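Long-range contacts in aminomethyltransferase (Bartonella henselae, PDB 3GIR), which belongs to the aminomethyltransferase (glycine cleavage T-protein) family, with a folate-binding domain followed by a C-terminal barrel domain: residues L36-L41 and C229-A234; I274-T279 and R308-L313; K314-Q319 and A377-S382. All coordinates share one frame; numbering follows the deposited sequence. Where two conformers were deposited one is given.

Contact 1 (L36-L41 and C229-A234); sequences LPLYEL and CARALA
Turned away from its own amide (chi1 -176°) and extended as far as NE, Arg-231 reaches out from helix 227-238 past Leu-41 to Glu-40, whereas Leu-38 and Leu-41 both carry CG anti to the carbonyl carbon and push their branched ends at the helix. The CD2 methyl of Leu-41 sits over the centre of one face of the Arg-231 guanidinium, 3.7 Å from CZ. Its other methyl, CD1, lies 3.7 Å from Ala-234 CB. From the N-cap position of helix 39-44, Leu-38 lays CD2 on the backbone of helix 227-238, 3.6 Å from Arg-231 CA and close to the small side chain of Ala-230, and its CD1 approaches Ala-234 CB at 4.0 Å. Ala-234 CB is thus the methyl that both leucines reach. The contact sets the start of helix 39-44 against helix 227-238, within the folate-binding domain; Val-173 of strand 173-178 packs against both Leu-38 and Ala-230.

At the exposed margin Glu-40 OE1 stands 3.7 Å from Arg-231 NH1, a long salt bridge whose carboxylate and guanidinium planes are 71° apart. Arg-231 has a second, weak acidic partner in Glu-235. No hydrogen bond joins the two segments: cohesion is mainly apolar, and the long ion pair probably adds only a weak electrostatic attraction to a guanidinium already covered on one face by leucine.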
ATOM      1  N   LEU A  36     -10.547 -11.171 -11.818  1.00 18.86           N
ATOM      2  CA  LEU A  36      -9.396 -11.852 -11.200  1.00 18.69           C
ATOM      3  C   LEU A  36      -9.202 -13.205 -11.800  1.00 19.73           C
ATOM      4  O   LEU A  36     -10.159 -13.978 -11.994  1.00 19.65           O
ATOM      5  CB  LEU A  36      -9.647 -12.049  -9.714  1.00 18.71           C
ATOM      6  CG  LEU A  36      -9.620 -10.778  -8.881  1.00 17.34           C
ATOM      7  CD1 LEU A  36     -10.217 -11.053  -7.475  1.00 18.05           C
ATOM      8  CD2 LEU A  36      -8.204 -10.130  -8.793  1.00 19.23           C
ATOM      9  N   PRO A  37      -7.949 -13.525 -12.103  1.00 19.48           N
ATOM     10  CA  PRO A  37      -7.700 -14.940 -12.501  1.00 19.50           C
ATOM     11  C   PRO A  37      -8.281 -16.012 -11.623  1.00 19.61           C
ATOM     12  O   PRO A  37      -8.787 -17.031 -12.124  1.00 19.15           O
ATOM     13  CB  PRO A  37      -6.157 -14.986 -12.482  1.00 19.13           C
ATOM     14  CG  PRO A  37      -5.715 -13.618 -12.820  1.00 19.44           C
ATOM     15  CD  PRO A  37      -6.722 -12.726 -12.102  1.00 18.10           C
ATOM     16  N   LEU A  38      -8.264 -15.834 -10.297  1.00 17.11           N
ATOM     17  CA  LEU A  38      -8.814 -16.783  -9.339  1.00 17.40           C
ATOM     18  C   LEU A  38     -10.287 -16.505  -8.922  1.00 16.52           C
ATOM     19  O   LEU A  38     -10.734 -16.984  -7.896  1.00 17.33           O
ATOM     20  CB  LEU A  38      -7.933 -16.803  -8.116  1.00 18.40           C
ATOM     21  CG  LEU A  38      -6.476 -17.194  -8.366  1.00 17.75           C
ATOM     22  CD1 LEU A  38      -5.725 -17.185  -7.024  1.00 20.18           C
ATOM     23  CD2 LEU A  38      -6.364 -18.586  -9.086  1.00 19.81           C
ATOM     24  N   TYR A  39     -11.017 -15.762  -9.775  1.00 17.97           N
ATOM     25  CA  TYR A  39     -12.416 -15.423  -9.492  1.00 18.06           C
ATOM     26  C   TYR A  39     -13.221 -16.623  -9.042  1.00 18.33           C
ATOM     27  O   TYR A  39     -13.952 -16.555  -8.051  1.00 18.17           O
ATOM     28  CB  TYR A  39     -13.091 -14.794 -10.707  1.00 19.08           C
ATOM     29  CG  TYR A  39     -14.587 -14.625 -10.530  1.00 22.80           C
ATOM     30  CD1 TYR A  39     -15.082 -13.561  -9.815  1.00 25.28           C
ATOM     31  CD2 TYR A  39     -15.475 -15.580 -11.012  1.00 27.78           C
ATOM     32  CE1 TYR A  39     -16.460 -13.354  -9.633  1.00 29.42           C
ATOM     33  CE2 TYR A  39     -16.885 -15.415 -10.803  1.00 32.60           C
ATOM     34  CZ  TYR A  39     -17.335 -14.282 -10.114  1.00 33.12           C
ATOM     35  OH  TYR A  39     -18.657 -14.080  -9.886  1.00 35.36           O
ATOM     36  N   GLU A  40     -13.057 -17.774  -9.742  1.00 19.70           N
ATOM     37  CA  GLU A  40     -13.855 -18.940  -9.344  1.00 22.04           C
ATOM     38  C   GLU A  40     -13.616 -19.450  -7.909  1.00 20.69           C
ATOM     39  O   GLU A  40     -14.548 -19.940  -7.233  1.00 20.03           O
ATOM     40  CB  GLU A  40     -13.622 -20.103 -10.336  1.00 23.64           C
ATOM     41  CG  GLU A  40     -14.271 -19.875 -11.660  1.00 31.88           C
ATOM     42  CD  GLU A  40     -13.944 -21.031 -12.662  1.00 41.86           C
ATOM     43  OE1 GLU A  40     -13.593 -22.164 -12.200  1.00 46.44           O
ATOM     44  OE2 GLU A  40     -14.020 -20.802 -13.896  1.00 49.00           O
ATOM     45  N   LEU A  41     -12.373 -19.350  -7.391  1.00 17.99           N
ATOM     46  CA  LEU A  41     -12.097 -19.665  -6.020  1.00 17.36           C
ATOM     47  C   LEU A  41     -12.871 -18.754  -5.071  1.00 15.58           C
ATOM     48  O   LEU A  41     -13.342 -19.215  -4.007  1.00 18.02           O
ATOM     49  CB  LEU A  41     -10.588 -19.606  -5.655  1.00 18.14           C
ATOM     50  CG  LEU A  41      -9.626 -20.598  -6.269  1.00 17.24           C
ATOM     51  CD1 LEU A  41      -8.200 -20.475  -5.657  1.00 19.09           C
ATOM     52  CD2 LEU A  41     -10.226 -22.028  -6.076  1.00 20.27           C
ATOM     53  N   CYS A 229      -0.080 -21.355 -12.494  1.00 21.20           N
ATOM     54  CA  CYS A 229       0.369 -22.032 -11.278  1.00 22.41           C
ATOM     55  C   CYS A 229      -0.408 -21.637 -10.025  1.00 20.02           C
ATOM     56  O   CYS A 229      -0.328 -22.266  -8.987  1.00 19.72           O
ATOM     57  CB  CYS A 229       1.808 -21.672 -10.941  1.00 23.06           C
ATOM     58  SG  CYS A 229       3.058 -22.249 -12.202  1.00 34.31           S
ATOM     59  N   ALA A 230      -1.245 -20.611 -10.182  1.00 18.98           N
ATOM     60  CA  ALA A 230      -1.765 -19.926  -9.024  1.00 18.89           C
ATOM     61  C   ALA A 230      -2.872 -20.614  -8.331  1.00 17.68           C
ATOM     62  O   ALA A 230      -2.946 -20.538  -7.123  1.00 18.21           O
ATOM     63  CB  ALA A 230      -2.225 -18.503  -9.420  1.00 19.29           C
ATOM     64  N   ARG A 231      -3.836 -21.207  -9.058  1.00 16.81           N
ATOM     65  CA  ARG A 231      -4.978 -21.814  -8.392  1.00 18.04           C
ATOM     66  C   ARG A 231      -4.540 -22.904  -7.449  1.00 17.99           C
ATOM     67  O   ARG A 231      -4.959 -23.002  -6.299  1.00 18.97           O
ATOM     68  CB  ARG A 231      -5.962 -22.316  -9.423  1.00 19.19           C
ATOM     69  CG  ARG A 231      -7.212 -22.881  -8.881  1.00 22.24           C
ATOM     70  CD  ARG A 231      -8.036 -23.595  -9.951  1.00 31.79           C
ATOM     71  NE  ARG A 231      -9.089 -24.326  -9.274  1.00 39.31           N
ATOM     72  CZ  ARG A 231     -10.368 -23.972  -9.170  1.00 43.05           C
ATOM     73  NH1 ARG A 231     -10.875 -22.870  -9.766  1.00 44.78           N
ATOM     74  NH2 ARG A 231     -11.170 -24.787  -8.477  1.00 44.83           N
ATOM     75  N   ALA A 232      -3.630 -23.751  -7.925  1.00 17.42           N
ATOM     76  CA  ALA A 232      -3.104 -24.787  -7.073  1.00 18.72           C
ATOM     77  C   ALA A 232      -2.393 -24.270  -5.803  1.00 17.27           C
ATOM     78  O   ALA A 232      -2.589 -24.794  -4.690  1.00 20.11           O
ATOM     79  CB  ALA A 232      -2.211 -25.768  -7.929  1.00 19.43           C
ATOM     80  N   LEU A 233      -1.581 -23.233  -5.905  1.00 16.06           N
ATOM     81  CA  LEU A 233      -0.948 -22.668  -4.774  1.00 16.00           C
ATOM     82  C   LEU A 233      -1.980 -22.118  -3.769  1.00 16.21           C
ATOM     83  O   LEU A 233      -1.869 -22.297  -2.574  1.00 18.06           O
ATOM     84  CB  LEU A 233       0.034 -21.574  -5.180  1.00 16.66           C
ATOM     85  CG  LEU A 233       0.697 -20.817  -4.028  1.00 17.16           C
ATOM     86  CD1 LEU A 233       1.474 -21.779  -3.070  1.00 20.41           C
ATOM     87  CD2 LEU A 233       1.556 -19.619  -4.461  1.00 22.60           C
ATOM     88  N   ALA A 234      -2.917 -21.351  -4.282  1.00 15.31           N
ATOM     89  CA  ALA A 234      -3.921 -20.791  -3.382  1.00 15.62           C
ATOM     90  C   ALA A 234      -4.709 -21.841  -2.655  1.00 17.40           C
ATOM     91  O   ALA A 234      -4.892 -21.706  -1.432  1.00 19.13           O
ATOM     92  CB  ALA A 234      -4.872 -19.865  -4.142  1.00 16.03           C
TER

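Contact 2 (I274-T279 and R308-L313); sequences IDAALT and RCRVGL
A type I beta turn, Ile-274 to Ala-277, in the long loop between helices 248-257 and 284-289 meets the beginning of strand 309-315, the first strand of the C-terminal barrel domain, and so joins the folate-binding domain to the barrel. The main link is Arg-310, which uses both backbone and side chain. Its N donates to Asp-275 O at 3.0 Å, and its guanidinium takes the next carbonyl of the turn side-on: NE lies 2.7 Å from Ala-276 O and NH2 lies 2.9 Å from the same oxygen. Ala-276 O is nearly in the guanidinium plane, whereas NE is tilted 26° from the carbonyl plane. Two donors on one oxygen hold the guanidinium's orientation, and the bend at chi3 (62°) folds the chain back to make this possible. Beside it, Leu-278 CD2 comes within 3.8 Å of Arg-310 NH2, the two side chains crossing at about a right angle.

Further back, the strand's entrance is held more loosely. Asp-275 CA makes a CA-H...O contact with Arg-308 O, and Cys-309 CA makes another with Asp-275 O. A water donates to Asp-275 OD2 at 2.9 Å; it also lies by Arg-308 NE, but so close that a bridge between the two side chains is doubtful. The carboxylate has a firmer partner in the backbone N of Ser-307, through OD1, and so also ties down the residue next to Arg-308 in the lead-in to the strand.

Around the contact, Tyr-355 of strand 349-356 packs on Ala-276 and Arg-310 and makes a cation-pi contact with Arg-308, Ile-274 leans on helix 295-304, and Val-311 faces Val-380 of strand 374-381.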
ATOM      1  N   ILE A 274       5.577  15.875   1.012  1.00 21.43           N
ATOM      2  CA  ILE A 274       5.694  16.782   2.131  1.00 22.14           C
ATOM      3  C   ILE A 274       4.331  16.870   2.800  1.00 20.09           C
ATOM      4  O   ILE A 274       4.239  16.674   4.025  1.00 20.97           O
ATOM      5  CB  ILE A 274       6.233  18.187   1.676  1.00 23.65           C
ATOM      6  CG1 ILE A 274       7.651  18.089   1.021  1.00 25.88           C
ATOM      7  CG2 ILE A 274       6.275  19.155   2.853  1.00 26.65           C
ATOM      8  CD1 ILE A 274       7.784  17.262  -0.390  1.00 25.76           C
ATOM      9  N   ASP A 275       3.278  17.133   2.015  1.00 20.86           N
ATOM     10  CA  ASP A 275       1.923  17.218   2.582  1.00 20.08           C
ATOM     11  C   ASP A 275       1.557  15.866   3.232  1.00 19.34           C
ATOM     12  O   ASP A 275       0.915  15.794   4.260  1.00 20.25           O
ATOM     13  CB  ASP A 275       0.891  17.491   1.471  1.00 21.32           C
ATOM     14  CG  ASP A 275       1.205  18.698   0.630  1.00 26.02           C
ATOM     15  OD1 ASP A 275       1.759  19.663   1.226  1.00 28.07           O
ATOM     16  OD2 ASP A 275       0.830  18.658  -0.619  1.00 30.76           O
ATOM     17  N   ALA A 276       1.934  14.763   2.576  1.00 19.22           N
ATOM     18  CA  ALA A 276       1.585  13.436   3.017  1.00 19.37           C
ATOM     19  C   ALA A 276       2.414  12.843   4.136  1.00 18.94           C
ATOM     20  O   ALA A 276       2.159  11.736   4.589  1.00 21.11           O
ATOM     21  CB  ALA A 276       1.590  12.461   1.762  1.00 20.05           C
ATOM     22  N   ALA A 277       3.416  13.597   4.599  1.00 19.44           N
ATOM     23  CA  ALA A 277       4.375  13.112   5.600  1.00 20.66           C
ATOM     24  C   ALA A 277       4.984  11.768   5.232  1.00 21.04           C
ATOM     25  O   ALA A 277       5.073  10.851   6.071  1.00 22.05           O
ATOM     26  CB  ALA A 277       3.743  13.045   7.032  1.00 21.10           C
ATOM     27  N   LEU A 278       5.507  11.730   3.994  1.00 21.75           N
ATOM     28  CA  LEU A 278       6.167  10.558   3.449  1.00 21.04           C
ATOM     29  C   LEU A 278       7.584  10.929   2.953  1.00 22.73           C
ATOM     30  O   LEU A 278       8.210  10.135   2.221  1.00 21.53           O
ATOM     31  CB  LEU A 278       5.311   9.991   2.330  1.00 20.22           C
ATOM     32  CG  LEU A 278       3.927   9.417   2.633  1.00 19.90           C
ATOM     33  CD1 LEU A 278       3.292   8.973   1.323  1.00 20.96           C
ATOM     34  CD2 LEU A 278       4.012   8.241   3.562  1.00 19.66           C
ATOM     35  N   THR A 279       8.119  12.106   3.315  1.00 22.38           N
ATOM     36  CA  THR A 279       9.441  12.494   2.802  1.00 22.76           C
ATOM     37  C   THR A 279      10.522  11.554   3.329  1.00 23.08           C
ATOM     38  O   THR A 279      11.600  11.533   2.747  1.00 25.65           O
ATOM     39  CB  THR A 279       9.881  13.962   3.198  1.00 24.26           C
ATOM     40  OG1 THR A 279       9.914  14.034   4.623  1.00 27.51           O
ATOM     41  CG2 THR A 279       8.889  14.986   2.601  1.00 25.53           C
ATOM     42  N   ARG A 308      -1.015  21.336   3.437  1.00 32.68           N
ATOM     43  CA  ARG A 308      -1.994  20.670   4.298  1.00 29.60           C
ATOM     44  C   ARG A 308      -1.237  19.438   4.789  1.00 27.70           C
ATOM     45  O   ARG A 308      -0.198  19.098   4.215  1.00 26.67           O
ATOM     46  CB  ARG A 308      -3.181  20.218   3.513  1.00 30.88           C
ATOM     47  CG  ARG A 308      -2.882  19.677   2.172  1.00 31.73           C
ATOM     48  CD  ARG A 308      -4.208  19.222   1.600  1.00 35.97           C
ATOM     49  NE  ARG A 308      -4.132  18.610   0.290  1.00 38.72           N
ATOM     50  CZ  ARG A 308      -5.097  17.835  -0.237  1.00 45.94           C
ATOM     51  NH1 ARG A 308      -6.216  17.542   0.457  1.00 47.85           N
ATOM     52  NH2 ARG A 308      -4.947  17.327  -1.477  1.00 46.80           N
ATOM     53  N   CYS A 309      -1.733  18.767   5.827  1.00 23.17           N
ATOM     54  CA  CYS A 309      -0.934  17.723   6.523  1.00 21.89           C
ATOM     55  C   CYS A 309      -1.755  16.459   6.690  1.00 18.99           C
ATOM     56  O   CYS A 309      -2.841  16.527   7.259  1.00 18.53           O
ATOM     57  CB  CYS A 309      -0.528  18.114   7.906  1.00 22.17           C
ATOM     58  SG  CYS A 309       0.479  19.642   7.825  1.00 25.39           S
ATOM     59  N   ARG A 310      -1.208  15.301   6.280  1.00 17.39           N
ATOM     60  CA  ARG A 310      -1.881  14.026   6.536  1.00 18.26           C
ATOM     61  C   ARG A 310      -1.716  13.599   7.986  1.00 18.49           C
ATOM     62  O   ARG A 310      -0.576  13.534   8.534  1.00 20.48           O
ATOM     63  CB  ARG A 310      -1.299  12.925   5.657  1.00 18.32           C
ATOM     64  CG  ARG A 310      -2.064  11.587   5.864  1.00 18.47           C
ATOM     65  CD  ARG A 310      -1.492  10.521   4.914  1.00 20.21           C
ATOM     66  NE  ARG A 310      -0.069  10.290   5.229  1.00 19.52           N
ATOM     67  CZ  ARG A 310       0.421   9.479   6.160  1.00 22.36           C
ATOM     68  NH1 ARG A 310      -0.332   8.640   6.871  1.00 24.57           N
ATOM     69  NH2 ARG A 310       1.734   9.440   6.333  1.00 22.83           N
ATOM     70  N   VAL A 311      -2.858  13.390   8.645  1.00 17.55           N
ATOM     71  CA  VAL A 311      -2.911  13.026   9.998  1.00 16.57           C
ATOM     72  C   VAL A 311      -3.843  11.852  10.289  1.00 16.27           C
ATOM     73  O   VAL A 311      -4.855  11.632   9.590  1.00 17.98           O
ATOM     74  CB  VAL A 311      -3.285  14.261  10.944  1.00 18.98           C
ATOM     75  CG1 VAL A 311      -2.253  15.401  10.831  1.00 19.31           C
ATOM     76  CG2 VAL A 311      -4.703  14.737  10.682  1.00 17.66           C
ATOM     77  N   GLY A 312      -3.517  11.140  11.375  1.00 16.91           N
ATOM     78  CA  GLY A 312      -4.469  10.238  11.954  1.00 16.92           C
ATOM     79  C   GLY A 312      -5.575  10.987  12.626  1.00 17.82           C
ATOM     80  O   GLY A 312      -5.325  12.077  13.187  1.00 17.48           O
ATOM     81  N   LEU A 313      -6.779  10.424  12.643  1.00 15.92           N
ATOM     82  CA  LEU A 313      -7.939  11.020  13.278  1.00 15.44           C
ATOM     83  C   LEU A 313      -8.700   9.977  14.063  1.00 17.66           C
ATOM     84  O   LEU A 313      -8.995   8.911  13.544  1.00 18.41           O
ATOM     85  CB  LEU A 313      -8.882  11.644  12.192  1.00 15.98           C
ATOM     86  CG  LEU A 313      -8.293  12.804  11.420  1.00 16.18           C
ATOM     87  CD1 LEU A 313      -9.130  13.083  10.088  1.00 16.94           C
ATOM     88  CD2 LEU A 313      -8.184  14.080  12.258  1.00 16.27           C
TER
HETATM   89  O   HOH W   1      -2.051  18.806  -1.132  1.00 39.64           O

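Contact 3 (K314-Q319 and A377-S382); sequences KPQTRQ and ALSVHS
The imidazole of His-381 has a water at its edge, in the ring plane, and a stacked ring partner in Phe-385, while Lys-314 CD approaches obliquely to 3.8 Å from CD2. The carboxamide of Gln-316, the other flat group, lies by Ala-377, with OE1 3.5 Å from its CB and NE2 reaching on toward Ser-379 CB. These side chains flank an antiparallel pairing of strands 309-315 and 374-381, neighbours in the sheet of the C-terminal barrel domain.

Lys-314 and Ser-379 form a hydrogen-bonded pair: Lys-314 N donates to Ser-379 O at 2.8 Å, and Ser-379 N returns a bond to Lys-314 O at 3.0 Å. The return bond is less regular, its donor standing 38° above the carbonyl plane. Pro-315 and Leu-378 follow as a non-hydrogen-bonded pair. Proline has no N-H to offer, and at this position none is called for. Its CG meets Leu-378 CD2 at 4.2 Å on the sheet face opposite Lys-314 and Ser-379, where Ile-321 touches both residues. The pairing then closes with Gln-316 N donating to Ala-377 O at 3.0 Å, before the chain leaves in an ST turn at Thr-317.

The side chain of Lys-314, stretched out from chi1 (-178°) onward, carries its ammonium across toward the histidine, where both approach one water. That water sits 2.8 Å from His-381 NE2 and takes only a weak bond from Lys-314 NZ, while the other ring nitrogen, His-381 ND1, donates in plane to a lone pair of Ser-382 O, 2.7 Å away.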
ATOM      1  N   LYS A 314      -9.078  10.311  15.289  1.00 16.57           N
ATOM      2  CA  LYS A 314      -9.876   9.427  16.140  1.00 17.72           C
ATOM      3  C   LYS A 314     -11.223  10.035  16.388  1.00 18.90           C
ATOM      4  O   LYS A 314     -11.383  10.976  17.124  1.00 18.52           O
ATOM      5  CB  LYS A 314      -9.144   9.110  17.460  1.00 18.36           C
ATOM      6  CG  LYS A 314      -9.857   8.181  18.352  1.00 21.05           C
ATOM      7  CD  LYS A 314      -9.167   7.985  19.754  1.00 25.81           C
ATOM      8  CE  LYS A 314     -10.067   7.143  20.680  1.00 32.71           C
ATOM      9  NZ  LYS A 314      -9.321   6.726  21.949  1.00 38.25           N
ATOM     10  N   PRO A 315     -12.269   9.510  15.724  1.00 18.64           N
ATOM     11  CA  PRO A 315     -13.632   9.980  15.971  1.00 20.72           C
ATOM     12  C   PRO A 315     -14.039   9.748  17.422  1.00 21.56           C
ATOM     13  O   PRO A 315     -13.696   8.712  17.977  1.00 23.28           O
ATOM     14  CB  PRO A 315     -14.454   9.091  15.015  1.00 20.88           C
ATOM     15  CG  PRO A 315     -13.587   8.718  14.011  1.00 21.33           C
ATOM     16  CD  PRO A 315     -12.252   8.443  14.694  1.00 21.21           C
ATOM     17  N   GLN A 316     -14.694  10.731  18.016  1.00 22.88           N
ATOM     18  CA  GLN A 316     -15.183  10.631  19.429  1.00 24.96           C
ATOM     19  C   GLN A 316     -16.608  10.168  19.360  1.00 28.49           C
ATOM     20  O   GLN A 316     -17.562  10.915  19.598  1.00 32.46           O
ATOM     21  CB  GLN A 316     -15.087  11.979  20.095  1.00 24.58           C
ATOM     22  CG  GLN A 316     -13.657  12.439  20.201  1.00 24.95           C
ATOM     23  CD  GLN A 316     -13.490  13.788  20.952  1.00 25.18           C
ATOM     24  OE1 GLN A 316     -14.426  14.346  21.598  1.00 27.95           O
ATOM     25  NE2 GLN A 316     -12.289  14.312  20.840  1.00 27.44           N
ATOM     26  N   THR A 317     -16.745   8.947  18.927  1.00 31.66           N
ATOM     27  CA  THR A 317     -18.066   8.362  18.701  1.00 33.56           C
ATOM     28  C   THR A 317     -17.752   6.901  18.440  1.00 35.19           C
ATOM     29  O   THR A 317     -16.594   6.558  18.154  1.00 34.21           O
ATOM     30  CB  THR A 317     -18.867   9.015  17.560  1.00 34.46           C
ATOM     31  OG1 THR A 317     -19.955   8.132  17.256  1.00 39.44           O
ATOM     32  CG2 THR A 317     -18.044   9.200  16.215  1.00 32.39           C
ATOM     33  N   ARG A 318     -18.754   6.032  18.602  1.00 36.27           N
ATOM     34  CA  ARG A 318     -18.558   4.610  18.337  1.00 37.58           C
ATOM     35  C   ARG A 318     -18.825   4.299  16.878  1.00 36.25           C
ATOM     36  O   ARG A 318     -18.406   3.232  16.374  1.00 36.85           O
ATOM     37  CB  ARG A 318     -19.453   3.758  19.257  1.00 39.32           C
ATOM     38  CG  ARG A 318     -18.927   3.603  20.703  1.00 43.47           C
ATOM     39  CD  ARG A 318     -20.128   3.447  21.695  1.00 50.69           C
ATOM     40  NE  ARG A 318     -19.707   3.453  23.098  1.00 57.04           N
ATOM     41  CZ  ARG A 318     -19.305   4.533  23.776  1.00 60.93           C
ATOM     42  NH1 ARG A 318     -19.275   5.736  23.198  1.00 62.10           N
ATOM     43  NH2 ARG A 318     -18.927   4.406  25.049  1.00 62.18           N
ATOM     44  N   GLN A 319     -19.516   5.227  16.199  1.00 34.10           N
ATOM     45  CA  GLN A 319     -19.837   5.051  14.781  1.00 34.71           C
ATOM     46  C   GLN A 319     -18.755   5.622  13.838  1.00 30.88           C
ATOM     47  O   GLN A 319     -18.338   6.756  13.999  1.00 30.05           O
ATOM     48  CB  GLN A 319     -21.210   5.656  14.502  1.00 35.27           C
ATOM     49  CG  GLN A 319     -22.297   4.943  15.351  1.00 38.52           C
ATOM     50  CD  GLN A 319     -22.288   3.386  15.214  1.00 44.36           C
ATOM     51  OE1 GLN A 319     -22.253   2.843  14.097  1.00 47.76           O
ATOM     52  NE2 GLN A 319     -22.315   2.677  16.361  1.00 46.70           N
ATOM     53  N   ALA A 377     -17.050  15.518  17.149  1.00 21.44           N
ATOM     54  CA  ALA A 377     -15.629  15.837  17.330  1.00 20.69           C
ATOM     55  C   ALA A 377     -14.748  14.664  16.909  1.00 18.58           C
ATOM     56  O   ALA A 377     -15.124  13.493  17.065  1.00 20.55           O
ATOM     57  CB  ALA A 377     -15.346  16.215  18.823  1.00 21.52           C
ATOM     58  N   LEU A 378     -13.611  14.949  16.330  1.00 17.72           N
ATOM     59  CA  LEU A 378     -12.520  13.970  16.121  1.00 17.74           C
ATOM     60  C   LEU A 378     -11.258  14.586  16.771  1.00 19.22           C
ATOM     61  O   LEU A 378     -11.148  15.806  16.813  1.00 21.20           O
ATOM     62  CB  LEU A 378     -12.152  13.806  14.664  1.00 18.68           C
ATOM     63  CG  LEU A 378     -13.306  13.365  13.728  1.00 18.34           C
ATOM     64  CD1 LEU A 378     -14.204  14.558  13.252  1.00 19.50           C
ATOM     65  CD2 LEU A 378     -12.772  12.543  12.585  1.00 17.10           C
ATOM     66  N   SER A 379     -10.306  13.774  17.215  1.00 18.90           N
ATOM     67  CA  SER A 379      -9.053  14.356  17.635  0.50 17.08           C
ATOM     68  C   SER A 379      -7.930  13.842  16.741  1.00 16.77           C
ATOM     69  O   SER A 379      -7.895  12.654  16.315  1.00 18.74           O
ATOM     70  CB  SER A 379      -8.803  14.022  19.122  0.50 17.44           C
ATOM     71  OG  SER A 379      -8.766  12.610  19.329  0.50 15.00           O
ATOM     72  N   VAL A 380      -6.989  14.711  16.475  1.00 16.41           N
ATOM     73  CA  VAL A 380      -5.832  14.324  15.709  1.00 16.75           C
ATOM     74  C   VAL A 380      -5.057  13.311  16.555  1.00 19.33           C
ATOM     75  O   VAL A 380      -4.916  13.460  17.747  1.00 20.03           O
ATOM     76  CB  VAL A 380      -4.936  15.542  15.389  1.00 15.88           C
ATOM     77  CG1 VAL A 380      -3.548  15.089  14.832  1.00 20.22           C
ATOM     78  CG2 VAL A 380      -5.683  16.562  14.476  1.00 18.89           C
ATOM     79  N   HIS A 381      -4.635  12.206  15.944  1.00 17.41           N
ATOM     80  CA  HIS A 381      -4.171  11.016  16.648  1.00 19.09           C
ATOM     81  C   HIS A 381      -2.899  10.525  15.973  1.00 19.31           C
ATOM     82  O   HIS A 381      -2.745  10.560  14.759  1.00 17.92           O
ATOM     83  CB  HIS A 381      -5.223   9.909  16.675  1.00 18.00           C
ATOM     84  CG  HIS A 381      -4.966   8.785  17.636  1.00 21.51           C
ATOM     85  ND1 HIS A 381      -4.043   7.771  17.399  1.00 22.89           N
ATOM     86  CD2 HIS A 381      -5.553   8.489  18.812  1.00 24.62           C
ATOM     87  CE1 HIS A 381      -4.064   6.928  18.422  1.00 22.64           C
ATOM     88  NE2 HIS A 381      -4.965   7.338  19.293  1.00 25.52           N
ATOM     89  N   SER A 382      -1.960  10.025  16.809  1.00 19.76           N
ATOM     90  CA  SER A 382      -0.762   9.375  16.293  1.00 21.45           C
ATOM     91  C   SER A 382      -1.065   8.155  15.415  1.00 20.30           C
ATOM     92  O   SER A 382      -2.073   7.503  15.616  1.00 19.96           O
ATOM     93  CB  SER A 382       0.161   8.941  17.463  1.00 21.22           C
ATOM     94  OG  SER A 382      -0.493   8.036  18.292  1.00 27.73           O
TER
HETATM   95  O   HOH W   2      -6.029   6.284  21.603  1.00 35.39           O
HETATM   96  O   HOH W   3     -18.299  14.128  19.325  1.00 34.07           O

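The three contacts follow one another along the chain, each closing before the next opens. Contact 1 lies within the folate-binding domain, its centre about 37 Å from that of contact 2 and about 39 Å from that of contact 3, with no direct touch to either. Contacts 2 and 3 are about 17 Å apart between centres and share strand 309-315: contact 2 uses its beginning, contact 3 its end. They touch where Gly-312 O lies 2.8 Å from His-381 N, a probable hydrogen bond between neighbouring strands of one antiparallel sheet. A single strand therefore runs from the junction with the folate-binding domain into the barrel, while contact 1 packs two helices far away.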